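Local coordinates for protein S.cerevisiae chromosome XVI reading frame ORF YPL253c (Saccharomyces cerevisiae, PDB 2O0A) that recruits the minus-end-directed motor Kar3 to microtubules and with it cross-links antiparallel ones, and has a C-terminal domain of motor fold lacking a nucleotide-binding site, at residues M26-Y31 with E285-L290. Residues are numbered along the deposited sequence; the frame is centred on the assembly and turned at random.
Sequences MRCYAY and EVQTQL
Met-26 and Val-286 open the apolar part of this contact, a compact case of a strand start, with the residue before it, packed against the C-terminal part of a helix by a few side chains. Their side chains meet at about a right angle, with Met-26 CG 3.8 Å from Val-286 CG1. The methionine chain bends at chi2 (60°) and chi3 (72°), and its terminal CE comes to rest 4.0 Å from Leu-290 CB. Val-286 CG1 also lies 4.1 Å from Cys-28 CB, so this one methyl touches both Met-26, just ahead of the strand, and Cys-28 on it. Phe-266 and Phe-242 add apolar cover around Val-286.

Polar and apolar character mix at Gln-287, whose amide lays its flat face against Cys-28 CB, 3.4 Å from CD. Its CG sits at the same distance from that CB, a close fit, while NE2 passes 3.7 Å from Cys-28 SG. The amide is anchored outside the two segments: NE2 donates to Lys-60 O and Ser-283 O, which should hold its face against the cysteine. With an alanine in place of Gln-287, both carbonyls would probably lose this donor and a gap would open beside Cys-28.

Across 254 residues of sequence, the contact joins the start of strand 27-32, inside the central mixed sheet, and the residue before it to the C-terminal part of helix 276-289 and the residue that follows, an alpha/beta layering that belongs to the kinesin motor fold retained by Vik1.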
loop_
_atom_site.group_PDB
_atom_site.type_symbol
_atom_site.label_atom_id
_atom_site.label_comp_id
_atom_site.label_asym_id
_atom_site.label_seq_id
_atom_site.Cartn_x
_atom_site.Cartn_y
_atom_site.Cartn_z
ATOM N N MET A 26 7.389 -10.023 6.944
ATOM C CA MET A 26 7.105 -8.986 5.952
ATOM C C MET A 26 5.619 -9.054 5.595
ATOM O O MET A 26 5.132 -10.085 5.114
ATOM C CB MET A 26 7.976 -9.163 4.703
ATOM C CG MET A 26 7.651 -8.190 3.584
ATOM S SD MET A 26 7.860 -6.472 4.100
ATOM C CE MET A 26 9.635 -6.372 4.202
ATOM N N ARG A 27 4.902 -7.954 5.840
ATOM C CA ARG A 27 3.455 -7.919 5.641
ATOM C C ARG A 27 3.093 -8.031 4.168
ATOM O O ARG A 27 3.596 -7.278 3.328
ATOM C CB ARG A 27 2.877 -6.621 6.211
ATOM C CG ARG A 27 2.763 -6.611 7.705
ATOM C CD ARG A 27 2.445 -5.215 8.223
ATOM N NE ARG A 27 2.327 -5.235 9.678
ATOM C CZ ARG A 27 3.359 -5.179 10.515
ATOM N NH1 ARG A 27 4.604 -5.121 10.054
ATOM N NH2 ARG A 27 3.149 -5.196 11.820
ATOM N N CYS A 28 2.224 -8.998 3.866
ATOM C CA CYS A 28 1.733 -9.226 2.505
ATOM C C CYS A 28 0.299 -9.728 2.583
ATOM O O CYS A 28 0.011 -10.797 3.135
ATOM C CB CYS A 28 2.636 -10.198 1.759
ATOM S SG CYS A 28 2.242 -10.377 0.013
ATOM N N TYR A 29 -0.614 -8.905 2.076
ATOM C CA TYR A 29 -2.036 -9.162 2.161
ATOM C C TYR A 29 -2.612 -9.294 0.778
ATOM O O TYR A 29 -2.188 -8.579 -0.116
ATOM C CB TYR A 29 -2.704 -7.979 2.862
ATOM C CG TYR A 29 -2.422 -7.945 4.350
ATOM C CD1 TYR A 29 -3.411 -8.313 5.247
ATOM C CD2 TYR A 29 -1.169 -7.538 4.858
ATOM C CE1 TYR A 29 -3.180 -8.286 6.622
ATOM C CE2 TYR A 29 -0.931 -7.510 6.233
ATOM C CZ TYR A 29 -1.936 -7.884 7.093
ATOM O OH TYR A 29 -1.720 -7.860 8.457
ATOM N N ALA A 30 -3.565 -10.210 0.599
ATOM C CA ALA A 30 -4.265 -10.341 -0.680
ATOM C C ALA A 30 -5.659 -9.763 -0.539
ATOM O O ALA A 30 -6.390 -10.119 0.390
ATOM C CB ALA A 30 -4.345 -11.816 -1.093
ATOM N N TYR A 31 -6.029 -8.867 -1.445
ATOM C CA TYR A 31 -7.343 -8.251 -1.443
ATOM C C TYR A 31 -7.990 -8.725 -2.740
ATOM O O TYR A 31 -7.581 -8.319 -3.826
ATOM C CB TYR A 31 -7.152 -6.734 -1.403
ATOM C CG TYR A 31 -8.358 -5.878 -1.094
ATOM C CD1 TYR A 31 -9.537 -6.413 -0.554
ATOM C CD2 TYR A 31 -8.297 -4.501 -1.284
ATOM C CE1 TYR A 31 -10.627 -5.592 -0.264
ATOM C CE2 TYR A 31 -9.360 -3.682 -0.990
ATOM C CZ TYR A 31 -10.524 -4.224 -0.474
ATOM O OH TYR A 31 -11.570 -3.366 -0.215
ATOM N N GLU A 285 7.832 -14.366 -3.131
ATOM C CA GLU A 285 9.118 -13.681 -3.071
ATOM C C GLU A 285 9.130 -12.556 -2.033
ATOM O O GLU A 285 10.111 -12.365 -1.320
ATOM C CB GLU A 285 9.463 -13.096 -4.429
ATOM C CG GLU A 285 9.644 -14.108 -5.543
ATOM C CD GLU A 285 9.993 -13.410 -6.818
ATOM O OE1 GLU A 285 9.091 -12.765 -7.401
ATOM O OE2 GLU A 285 11.176 -13.472 -7.226
ATOM N N VAL A 286 8.031 -11.808 -1.965
ATOM C CA VAL A 286 7.905 -10.745 -0.974
ATOM C C VAL A 286 8.103 -11.283 0.442
ATOM O O VAL A 286 8.823 -10.679 1.246
ATOM C CB VAL A 286 6.531 -10.028 -1.092
ATOM C CG1 VAL A 286 6.221 -9.186 0.166
ATOM C CG2 VAL A 286 6.488 -9.177 -2.346
ATOM N N GLN A 287 7.485 -12.427 0.723
ATOM C CA GLN A 287 7.429 -12.976 2.077
ATOM C C GLN A 287 8.587 -13.912 2.431
ATOM O O GLN A 287 8.678 -14.368 3.579
ATOM C CB GLN A 287 6.083 -13.683 2.298
ATOM C CG GLN A 287 4.888 -12.739 2.169
ATOM C CD GLN A 287 3.556 -13.456 2.261
ATOM O OE1 GLN A 287 3.004 -13.632 3.352
ATOM N NE2 GLN A 287 3.015 -13.851 1.113
ATOM N N THR A 288 9.463 -14.196 1.464
ATOM C CA THR A 288 10.611 -15.086 1.713
ATOM C C THR A 288 11.988 -14.457 1.458
ATOM O O THR A 288 12.987 -14.870 2.059
ATOM C CB THR A 288 10.501 -16.452 0.942
ATOM O OG1 THR A 288 10.461 -16.227 -0.473
ATOM C CG2 THR A 288 9.267 -17.235 1.373
ATOM N N GLN A 289 12.038 -13.458 0.587
ATOM C CA GLN A 289 13.312 -12.888 0.153
ATOM C C GLN A 289 13.602 -11.506 0.745
ATOM O O GLN A 289 14.651 -10.916 0.470
ATOM C CB GLN A 289 13.383 -12.854 -1.373
ATOM C CG GLN A 289 13.283 -14.224 -2.035
ATOM C CD GLN A 289 13.787 -14.223 -3.471
ATOM O OE1 GLN A 289 14.831 -13.640 -3.777
ATOM N NE2 GLN A 289 13.053 -14.888 -4.355
ATOM N N LEU A 290 12.668 -11.002 1.550
ATOM C CA LEU A 290 12.820 -9.705 2.217
ATOM C C LEU A 290 12.790 -9.862 3.743
ATOM O O LEU A 290 13.745 -9.491 4.425
ATOM C CB LEU A 290 11.749 -8.703 1.743
ATOM C CG LEU A 290 11.513 -8.437 0.244
ATOM C CD1 LEU A 290 10.255 -7.601 0.043
ATOM C CD2 LEU A 290 12.705 -7.770 -0.451
#